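Local atomic coordinates of GH127 beta-L-arabinofuranoside (Geobacillus stearothermophilus, PDB entry 4QK0), a protein that probably hydrolyses beta-L-arabinofuranosides, releasing L-arabinose, as a glycoside hydrolase of family 127. Residues V558-E563 with R626-Y631; E149-Y154 with R161-I166; Y247-A252 with A266-Y271. One frame throughout, in Å; residues are numbered along the deposited sequence.

Interaction 1: V558-E563 with R626-Y631; sequences VYCLEE and RAIPYY
Tyr559 lies alongside Pro629, where strand 557-562 pairs with the end of strand 620-629. Its CG stands beside the backbone N and anti to the carbonyl carbon (chi1 -84°), which lets the ring swing over towards the other strand. From the root outward, CB is 3.6 Å from Ile628 O, and CG is also close to that oxygen. CD2 comes within 3.3 Å of Ile628 C. CE2 touches Pro629 CD at 3.7 Å, and CZ and OH both approach Pro629 CG. Pro629 CA sits over one ring face in a CH-pi contact, while Ala627 O lies at the ring edge. The OH ends in a hydrogen bond to Val594 O on strand 593-603.

The backbones form an antiparallel pairing. Cys560 and Ile628 are a hydrogen-bonded pair, with Cys560 N to Ile628 O at 2.7 Å and Ile628 N to Cys560 O at 3.0 Å. Past Pro629, which has no N-H to give, Tyr630 N reaches Val558 O at 2.8 Å. Towards the other end a water accepts from Glu562 N and donates to Arg626 O. Leu561 CD2 presses tightly on Ala627 CB, 3.4 Å away.

Main-chain bonds thus set the pairing in this C-terminal domain sheet. The tyrosine adds an apolar flank and a polar tip tied to a third strand.

Interaction 2: E149-Y154 with R161-I166; sequences EAAVAY and RRFLDI
Phe163 lies against Ala150 and Ala151, and this apolar contact dominates the meeting of helices 140-158 and 162-177. The main interaction is CH-pi. Ala151 CB stands over one ring face, 3.6 Å from the ring centroid and 15° off the normal. Ala151 CA follows at 3.4 Å from Phe163 CD2. The ring gets there with CG anti to the backbone N (chi1 -170°), reaching across to the facing helix.

Plain apolar touches surround it. Ala150 CB meets Phe163 CE2 at 3.6 Å, and Tyr154 CB lies near the ring plane, at the CD2 edge. Val152 CG2 and Leu164 CD1 make a looser pair, 4.3 Å apart. Ile106 and Leu83, from helices 96-112 and 76-92, also touch Phe163. With an alanine in place of Phe163, Ala150 and Ala151 would probably lose their aromatic partner and a gap would open between the helices.

The polar part is small. One water donates to Ala151 O at 3.1 Å and accepts from Leu164 N at 2.7 Å, joining the two backbones. Tyr154 OH turns elsewhere, to Asp103.

The segment axes run at 148°, nearly antiparallel, and small alanines let them approach to 8.1 Å. This is a helical hairpin with a short connection, as in the (alpha/alpha)6 barrels of six-hairpin glycosidases.

Interaction 3: Y247-A252 with A266-Y271; sequences YRYHQA and AVRALY
The loop that follows helix 227-234 packs here against the first turn of helix 266-283 in the catalytic domain. Tyr249 and Arg268 carry the contact. Tyr249 CE2 lies over the centre of the guanidinium, 3.7 Å from Arg268 CZ, with the two planes 37° apart. The arginine chain is extended from CG to NE, which carries its head out to the loop. Tyr249 OH is 3.3 Å from Arg268 NH1, but the angle is too poor for a hydrogen bond. His250 runs beside the arginine, its CD2 4.1 Å from Arg268 NE. That nitrogen donates instead to Gly190 O.

Gln251 comes in from another direction, crossing Arg268 at about a right angle. Its chain bends at chi2 (84°) and brings the amide over the helix start. OE1 reaches Arg268 CB at 3.4 Å, and NE2 reaches Ala269 CB at the same distance. The amide's polar bonds go elsewhere: OE1 to Gln192 NE2, and NE2 to Val263 O and to His265 O, the latter on the short strand just before the helix.

The buried amide and Arg268 NE are therefore satisfied by main-chain oxygens and a second glutamine. The arrangement is that of a long loop folded back on the N-terminal turn of a catalytic-domain helix.

Overall arrangement
All three contacts are buried, but they hold different elements. Interaction 1 pairs two strands of the C-terminal domain. Interactions 2 and 3 both lie in the catalytic domain, yet share no helix: one joins two helices adjacent in the chain, the other a loop and a helix start. Their nearest atoms are about 6 Å apart without touching. Interactions 1 and 2 sit on opposite sides of the chain's centre, with contact centres about 41 Å apart. The chemistry follows the setting. Direct main-chain bonds lead in the sheet, apolar side chains and a single water in the helix pair, and flat polar groups laid against each other and hydrogen-bonded to outside partners where the loop meets the helix.

Interaction 1: V558-E563 with R626-Y631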
loop_
_atom_site.group_PDB
_atom_site.type_symbol
_atom_site.label_atom_id
_atom_site.label_comp_id
_atom_site.label_asym_id
_atom_site.label_seq_id
_atom_site.Cartn_x
_atom_site.Cartn_y
_atom_site.Cartn_z
ATOM N N VAL A 558 4.292 24.945 -2.040
ATOM C CA VAL A 558 5.030 23.744 -2.207
ATOM C C VAL A 558 5.018 23.398 -3.705
ATOM O O VAL A 558 3.963 23.415 -4.365
ATOM C CB VAL A 558 4.424 22.592 -1.395
ATOM C CG1 VAL A 558 5.213 21.332 -1.603
ATOM C CG2 VAL A 558 4.440 22.914 0.096
ATOM N N TYR A 559 6.191 23.001 -4.166
ATOM C CA TYR A 559 6.423 22.687 -5.568
ATOM C C TYR A 559 6.438 21.159 -5.825
ATOM O O TYR A 559 6.551 20.381 -4.910
ATOM C CB TYR A 559 7.753 23.356 -5.981
ATOM C CG TYR A 559 7.490 24.778 -6.354
ATOM C CD1 TYR A 559 7.188 25.730 -5.399
ATOM C CD2 TYR A 559 7.441 25.142 -7.691
ATOM C CE1 TYR A 559 6.833 27.039 -5.757
ATOM C CE2 TYR A 559 7.174 26.433 -8.062
ATOM C CZ TYR A 559 6.831 27.382 -7.094
ATOM O OH TYR A 559 6.492 28.649 -7.499
ATOM N N CYS A 560 6.308 20.777 -7.092
ATOM C CA CYS A 560 6.374 19.372 -7.520
ATOM C C CYS A 560 7.020 19.283 -8.879
ATOM O O CYS A 560 7.170 20.328 -9.581
ATOM C CB CYS A 560 5.028 18.758 -7.562
ATOM S SG CYS A 560 3.969 19.273 -8.905
ATOM N N LEU A 561 7.487 18.077 -9.225
ATOM C CA LEU A 561 8.014 17.821 -10.584
ATOM C C LEU A 561 7.036 16.961 -11.315
ATOM O O LEU A 561 6.473 16.016 -10.737
ATOM C CB LEU A 561 9.335 17.112 -10.571
ATOM C CG LEU A 561 10.462 17.610 -9.709
ATOM C CD1 LEU A 561 11.774 16.888 -10.029
ATOM C CD2 LEU A 561 10.661 19.058 -9.924
ATOM N N GLU A 562 6.740 17.340 -12.560
ATOM C CA GLU A 562 5.860 16.559 -13.446
ATOM C C GLU A 562 6.609 15.976 -14.682
ATOM O O GLU A 562 7.579 16.558 -15.194
ATOM C CB GLU A 562 4.712 17.419 -13.951
ATOM C CG GLU A 562 3.641 17.792 -12.910
ATOM C CD GLU A 562 2.331 18.214 -13.581
ATOM O OE1 GLU A 562 2.308 19.321 -14.086
ATOM O OE2 GLU A 562 1.372 17.421 -13.661
ATOM N N GLU A 563 6.134 14.836 -15.130
ATOM C CA GLU A 563 6.705 14.145 -16.281
ATOM C C GLU A 563 6.704 15.053 -17.510
ATOM O O GLU A 563 7.672 15.106 -18.262
ATOM C CB GLU A 563 5.884 12.903 -16.560
ATOM C CG GLU A 563 6.334 12.087 -17.757
ATOM C CD GLU A 563 5.618 10.727 -17.882
ATOM O OE1 GLU A 563 4.932 10.214 -16.958
ATOM O OE2 GLU A 563 5.720 10.158 -18.973
ATOM N N ARG A 626 12.581 21.264 -14.062
ATOM C CA ARG A 626 11.654 22.301 -13.777
ATOM C C ARG A 626 10.552 21.852 -12.852
ATOM O O ARG A 626 9.902 20.794 -13.061
ATOM C CB ARG A 626 11.034 22.811 -15.091
ATOM C CG ARG A 626 10.221 24.057 -14.829
ATOM C CD ARG A 626 10.047 24.885 -16.082
ATOM N NE ARG A 626 8.950 24.326 -16.838
ATOM C CZ ARG A 626 8.270 24.975 -17.767
ATOM N NH1 ARG A 626 8.564 26.242 -18.029
ATOM N NH2 ARG A 626 7.301 24.352 -18.421
ATOM N N ALA A 627 10.273 22.706 -11.856
ATOM C CA ALA A 627 9.260 22.401 -10.876
ATOM C C ALA A 627 8.176 23.465 -10.968
ATOM O O ALA A 627 8.472 24.629 -11.186
ATOM C CB ALA A 627 9.872 22.330 -9.484
ATOM N N ILE A 628 6.942 23.042 -10.736
ATOM C CA ILE A 628 5.795 23.916 -10.708
ATOM C C ILE A 628 5.021 23.757 -9.371
ATOM O O ILE A 628 5.292 22.829 -8.609
ATOM C CB ILE A 628 4.824 23.595 -11.868
ATOM C CG1 ILE A 628 4.397 22.119 -11.839
ATOM C CG2 ILE A 628 5.490 23.904 -13.213
ATOM C CD1 ILE A 628 2.930 21.911 -11.931
ATOM N N PRO A 629 4.062 24.672 -9.088
ATOM C CA PRO A 629 3.329 24.585 -7.856
ATOM C C PRO A 629 2.507 23.334 -7.782
ATOM O O PRO A 629 1.848 22.968 -8.765
ATOM C CB PRO A 629 2.392 25.825 -7.925
ATOM C CG PRO A 629 3.162 26.821 -8.678
ATOM C CD PRO A 629 3.851 25.992 -9.739
ATOM N N TYR A 630 2.490 22.719 -6.610
ATOM C CA TYR A 630 1.756 21.489 -6.399
ATOM C C TYR A 630 0.325 21.608 -6.816
ATOM O O TYR A 630 -0.180 20.726 -7.521
ATOM C CB TYR A 630 1.847 21.026 -4.935
ATOM C CG TYR A 630 0.983 19.829 -4.657
ATOM C CD1 TYR A 630 1.416 18.551 -4.944
ATOM C CD2 TYR A 630 -0.258 19.972 -4.057
ATOM C CE1 TYR A 630 0.588 17.457 -4.689
ATOM C CE2 TYR A 630 -1.042 18.874 -3.770
ATOM C CZ TYR A 630 -0.626 17.623 -4.114
ATOM O OH TYR A 630 -1.440 16.575 -3.833
ATOM N N TYR A 631 -0.333 22.704 -6.420
ATOM C CA TYR A 631 -1.774 22.847 -6.711
ATOM C C TYR A 631 -2.056 22.771 -8.183
ATOM O O TYR A 631 -3.180 22.358 -8.592
ATOM C CB TYR A 631 -2.390 24.179 -6.133
ATOM C CG TYR A 631 -1.994 25.411 -6.859
ATOM C CD1 TYR A 631 -2.562 25.721 -8.111
ATOM C CD2 TYR A 631 -1.008 26.237 -6.373
ATOM C CE1 TYR A 631 -2.150 26.855 -8.831
ATOM C CE2 TYR A 631 -0.602 27.368 -7.076
ATOM C CZ TYR A 631 -1.203 27.675 -8.332
ATOM O OH TYR A 631 -0.802 28.813 -9.033
HETATM O O HOH W 1 7.328 20.061 -13.386
#

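Interaction 2: E149-Y154 with R161-I166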
loop_
_atom_site.group_PDB
_atom_site.type_symbol
_atom_site.label_atom_id
_atom_site.label_comp_id
_atom_site.label_asym_id
_atom_site.label_seq_id
_atom_site.Cartn_x
_atom_site.Cartn_y
_atom_site.Cartn_z
ATOM N N GLU A 149 -25.692 25.465 8.460
ATOM C CA GLU A 149 -24.613 26.340 7.983
ATOM C C GLU A 149 -25.085 27.115 6.804
ATOM O O GLU A 149 -24.705 28.274 6.651
ATOM C CB GLU A 149 -23.349 25.578 7.593
ATOM C CG GLU A 149 -22.586 24.924 8.717
ATOM C CD GLU A 149 -21.187 24.447 8.253
ATOM O OE1 GLU A 149 -20.997 23.236 7.975
ATOM O OE2 GLU A 149 -20.270 25.297 8.202
ATOM N N ALA A 150 -25.855 26.481 5.919
ATOM C CA ALA A 150 -26.231 27.187 4.689
ATOM C C ALA A 150 -27.190 28.348 5.044
ATOM O O ALA A 150 -27.094 29.420 4.483
ATOM C CB ALA A 150 -26.938 26.240 3.729
ATOM N N ALA A 151 -28.132 28.065 5.935
ATOM C CA ALA A 151 -29.117 29.049 6.380
ATOM C C ALA A 151 -28.471 30.246 7.088
ATOM O O ALA A 151 -28.797 31.400 6.803
ATOM C CB ALA A 151 -30.167 28.396 7.269
ATOM N N VAL A 152 -27.494 29.974 7.938
ATOM C CA VAL A 152 -26.740 31.054 8.578
ATOM C C VAL A 152 -26.059 31.912 7.525
ATOM O O VAL A 152 -26.164 33.154 7.531
ATOM C CB VAL A 152 -25.686 30.519 9.577
ATOM C CG1 VAL A 152 -24.759 31.638 10.068
ATOM C CG2 VAL A 152 -26.375 29.881 10.754
ATOM N N ALA A 153 -25.357 31.253 6.615
ATOM C CA ALA A 153 -24.651 31.976 5.587
ATOM C C ALA A 153 -25.591 32.811 4.703
ATOM O O ALA A 153 -25.227 33.902 4.266
ATOM C CB ALA A 153 -23.827 31.030 4.714
ATOM N N TYR A 154 -26.719 32.229 4.355
ATOM C CA TYR A 154 -27.645 32.855 3.456
ATOM C C TYR A 154 -28.262 34.092 4.152
ATOM O O TYR A 154 -28.451 35.114 3.530
ATOM C CB TYR A 154 -28.723 31.833 3.003
ATOM C CG TYR A 154 -29.506 32.317 1.813
ATOM C CD1 TYR A 154 -28.965 32.255 0.541
ATOM C CD2 TYR A 154 -30.774 32.895 1.961
ATOM C CE1 TYR A 154 -29.649 32.728 -0.561
ATOM C CE2 TYR A 154 -31.477 33.364 0.865
ATOM C CZ TYR A 154 -30.907 33.277 -0.396
ATOM O OH TYR A 154 -31.562 33.742 -1.521
ATOM N N ARG A 161 -34.389 35.795 6.209
ATOM C CA ARG A 161 -34.448 34.974 7.392
ATOM C C ARG A 161 -35.209 33.677 7.225
ATOM O O ARG A 161 -35.234 32.845 8.139
ATOM C CB ARG A 161 -35.358 35.734 8.422
ATOM C CG ARG A 161 -34.737 36.485 9.565
ATOM C CD ARG A 161 -35.662 36.537 10.772
ATOM N NE ARG A 161 -34.808 36.527 11.958
ATOM C CZ ARG A 161 -34.417 35.429 12.602
ATOM N NH1 ARG A 161 -34.857 34.244 12.220
ATOM N NH2 ARG A 161 -33.596 35.514 13.645
ATOM N N ARG A 162 -35.949 33.562 6.146
ATOM C CA ARG A 162 -36.794 32.398 5.938
ATOM C C ARG A 162 -36.049 31.050 6.192
ATOM O O ARG A 162 -36.528 30.182 6.918
ATOM C CB ARG A 162 -37.335 32.468 4.506
ATOM C CG ARG A 162 -38.224 31.329 4.109
ATOM C CD ARG A 162 -39.615 31.452 4.685
ATOM N NE ARG A 162 -40.354 30.295 4.180
ATOM C CZ ARG A 162 -40.833 29.283 4.911
ATOM N NH1 ARG A 162 -40.726 29.256 6.227
ATOM N NH2 ARG A 162 -41.450 28.283 4.297
ATOM N N PHE A 163 -34.857 30.913 5.622
ATOM C CA PHE A 163 -34.124 29.633 5.693
ATOM C C PHE A 163 -33.673 29.470 7.141
ATOM O O PHE A 163 -33.829 28.420 7.757
ATOM C CB PHE A 163 -32.971 29.668 4.681
ATOM C CG PHE A 163 -32.245 28.329 4.456
ATOM C CD1 PHE A 163 -32.697 27.118 4.983
ATOM C CD2 PHE A 163 -31.087 28.313 3.649
ATOM C CE1 PHE A 163 -31.997 25.931 4.726
ATOM C CE2 PHE A 163 -30.403 27.147 3.412
ATOM C CZ PHE A 163 -30.858 25.946 3.943
ATOM N N LEU A 164 -33.176 30.552 7.706
ATOM C CA LEU A 164 -32.829 30.549 9.128
ATOM C C LEU A 164 -33.974 30.135 10.055
ATOM O O LEU A 164 -33.760 29.342 10.974
ATOM C CB LEU A 164 -32.315 31.926 9.543
ATOM C CG LEU A 164 -31.715 32.010 10.952
ATOM C CD1 LEU A 164 -30.495 31.117 11.003
ATOM C CD2 LEU A 164 -31.340 33.439 11.275
ATOM N N ASP A 165 -35.195 30.611 9.762
ATOM C CA ASP A 165 -36.362 30.237 10.553
ATOM C C ASP A 165 -36.672 28.766 10.468
ATOM O O ASP A 165 -36.940 28.121 11.455
ATOM C CB ASP A 165 -37.586 31.069 10.129
ATOM C CG ASP A 165 -37.487 32.540 10.592
ATOM O OD1 ASP A 165 -36.847 32.792 11.631
ATOM O OD2 ASP A 165 -38.024 33.445 9.911
ATOM N N ILE A 166 -36.652 28.240 9.260
ATOM C CA ILE A 166 -36.845 26.808 9.027
ATOM C C ILE A 166 -35.824 25.995 9.833
ATOM O O ILE A 166 -36.203 25.040 10.515
ATOM C CB ILE A 166 -36.680 26.527 7.508
ATOM C CG1 ILE A 166 -37.886 27.112 6.744
ATOM C CG2 ILE A 166 -36.490 25.045 7.228
ATOM C CD1 ILE A 166 -37.656 27.258 5.230
HETATM O O HOH W 2 -31.726 32.247 6.151
#

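Interaction 3: Y247-A252 with A266-Y271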
loop_
_atom_site.group_PDB
_atom_site.type_symbol
_atom_site.label_atom_id
_atom_site.label_comp_id
_atom_site.label_asym_id
_atom_site.label_seq_id
_atom_site.Cartn_x
_atom_site.Cartn_y
_atom_site.Cartn_z
ATOM N N TYR A 247 -14.792 2.113 16.873
ATOM C CA TYR A 247 -15.338 3.446 17.024
ATOM C C TYR A 247 -14.318 4.515 16.966
ATOM O O TYR A 247 -14.659 5.692 16.933
ATOM C CB TYR A 247 -16.141 3.542 18.301
ATOM C CG TYR A 247 -17.396 2.704 18.270
ATOM C CD1 TYR A 247 -18.214 2.687 17.145
ATOM C CD2 TYR A 247 -17.754 1.892 19.381
ATOM C CE1 TYR A 247 -19.361 1.922 17.112
ATOM C CE2 TYR A 247 -18.919 1.159 19.360
ATOM C CZ TYR A 247 -19.718 1.172 18.217
ATOM O OH TYR A 247 -20.870 0.407 18.178
ATOM N N ARG A 248 -13.055 4.139 16.899
ATOM C CA ARG A 248 -12.042 5.126 16.491
ATOM C C ARG A 248 -12.362 5.767 15.161
ATOM O O ARG A 248 -12.042 6.932 14.936
ATOM C CB ARG A 248 -10.670 4.475 16.379
ATOM C CG ARG A 248 -10.148 4.012 17.729
ATOM C CD ARG A 248 -9.074 2.956 17.553
ATOM N NE ARG A 248 -7.901 3.512 16.904
ATOM C CZ ARG A 248 -6.853 4.032 17.546
ATOM N NH1 ARG A 248 -6.864 4.118 18.875
ATOM N NH2 ARG A 248 -5.785 4.485 16.849
ATOM N N TYR A 249 -13.014 5.028 14.275
ATOM C CA TYR A 249 -13.375 5.611 12.972
ATOM C C TYR A 249 -14.154 6.914 13.132
ATOM O O TYR A 249 -13.883 7.903 12.438
ATOM C CB TYR A 249 -14.245 4.643 12.216
ATOM C CG TYR A 249 -14.733 5.126 10.866
ATOM C CD1 TYR A 249 -13.897 5.123 9.763
ATOM C CD2 TYR A 249 -16.066 5.488 10.676
ATOM C CE1 TYR A 249 -14.336 5.524 8.511
ATOM C CE2 TYR A 249 -16.555 5.860 9.404
ATOM C CZ TYR A 249 -15.681 5.882 8.338
ATOM O OH TYR A 249 -16.084 6.258 7.119
ATOM N N HIS A 250 -15.096 6.894 14.073
ATOM C CA HIS A 250 -15.958 8.070 14.379
ATOM C C HIS A 250 -15.431 8.942 15.553
ATOM O O HIS A 250 -16.119 9.852 15.990
ATOM C CB HIS A 250 -17.343 7.618 14.814
ATOM C CG HIS A 250 -17.931 6.550 13.976
ATOM N ND1 HIS A 250 -17.740 5.206 14.241
ATOM C CD2 HIS A 250 -18.738 6.609 12.893
ATOM C CE1 HIS A 250 -18.379 4.484 13.335
ATOM N NE2 HIS A 250 -19.034 5.306 12.543
ATOM N N GLN A 251 -14.229 8.650 16.047
ATOM C CA GLN A 251 -13.667 9.320 17.219
ATOM C C GLN A 251 -14.659 9.307 18.406
ATOM O O GLN A 251 -14.766 10.279 19.139
ATOM C CB GLN A 251 -13.224 10.760 16.892
ATOM C CG GLN A 251 -12.195 10.842 15.760
ATOM C CD GLN A 251 -12.806 10.839 14.355
ATOM O OE1 GLN A 251 -13.971 11.211 14.171
ATOM N NE2 GLN A 251 -12.021 10.424 13.369
ATOM N N ALA A 252 -15.328 8.177 18.560
ATOM C CA ALA A 252 -16.268 7.927 19.597
ATOM C C ALA A 252 -15.808 6.776 20.477
ATOM O O ALA A 252 -16.630 6.121 21.113
ATOM C CB ALA A 252 -17.620 7.616 19.001
ATOM N N ALA A 266 -10.584 11.269 8.719
ATOM C CA ALA A 266 -9.980 12.540 8.888
ATOM C C ALA A 266 -10.949 13.707 8.866
ATOM O O ALA A 266 -10.769 14.624 9.653
ATOM C CB ALA A 266 -8.891 12.781 7.885
ATOM N N VAL A 267 -11.941 13.699 7.967
ATOM C CA VAL A 267 -12.889 14.794 7.912
ATOM C C VAL A 267 -13.736 14.816 9.184
ATOM O O VAL A 267 -13.942 15.869 9.786
ATOM C CB VAL A 267 -13.825 14.697 6.698
ATOM C CG1 VAL A 267 -14.687 15.924 6.622
ATOM C CG2 VAL A 267 -13.026 14.587 5.381
ATOM N N ARG A 268 -14.207 13.662 9.593
ATOM C CA ARG A 268 -14.947 13.511 10.819
ATOM C C ARG A 268 -14.147 14.114 11.982
ATOM O O ARG A 268 -14.670 14.931 12.778
ATOM C CB ARG A 268 -15.232 12.060 11.121
ATOM C CG ARG A 268 -16.392 11.480 10.349
ATOM C CD ARG A 268 -16.615 9.988 10.678
ATOM N NE ARG A 268 -17.822 9.445 10.075
ATOM C CZ ARG A 268 -17.971 9.179 8.779
ATOM N NH1 ARG A 268 -16.983 9.374 7.942
ATOM N NH2 ARG A 268 -19.139 8.766 8.326
ATOM N N ALA A 269 -12.874 13.761 12.073
ATOM C CA ALA A 269 -12.060 14.223 13.176
ATOM C C ALA A 269 -11.943 15.739 13.171
ATOM O O ALA A 269 -12.014 16.375 14.234
ATOM C CB ALA A 269 -10.669 13.588 13.127
ATOM N N LEU A 270 -11.644 16.299 12.010
ATOM C CA LEU A 270 -11.348 17.700 11.959
ATOM C C LEU A 270 -12.625 18.552 12.164
ATOM O O LEU A 270 -12.530 19.618 12.728
ATOM C CB LEU A 270 -10.684 18.058 10.657
ATOM C CG LEU A 270 -9.293 17.449 10.417
ATOM C CD1 LEU A 270 -8.834 17.818 9.044
ATOM C CD2 LEU A 270 -8.254 17.883 11.378
ATOM N N TYR A 271 -13.779 18.062 11.727
ATOM C CA TYR A 271 -15.026 18.722 12.047
ATOM C C TYR A 271 -15.282 18.710 13.567
ATOM O O TYR A 271 -15.771 19.678 14.136
ATOM C CB TYR A 271 -16.206 18.066 11.336
ATOM C CG TYR A 271 -16.403 18.398 9.894
ATOM C CD1 TYR A 271 -15.511 19.188 9.184
ATOM C CD2 TYR A 271 -17.536 17.922 9.211
ATOM C CE1 TYR A 271 -15.709 19.488 7.820
ATOM C CE2 TYR A 271 -17.715 18.197 7.848
ATOM C CZ TYR A 271 -16.802 18.971 7.159
ATOM O OH TYR A 271 -16.986 19.266 5.812
#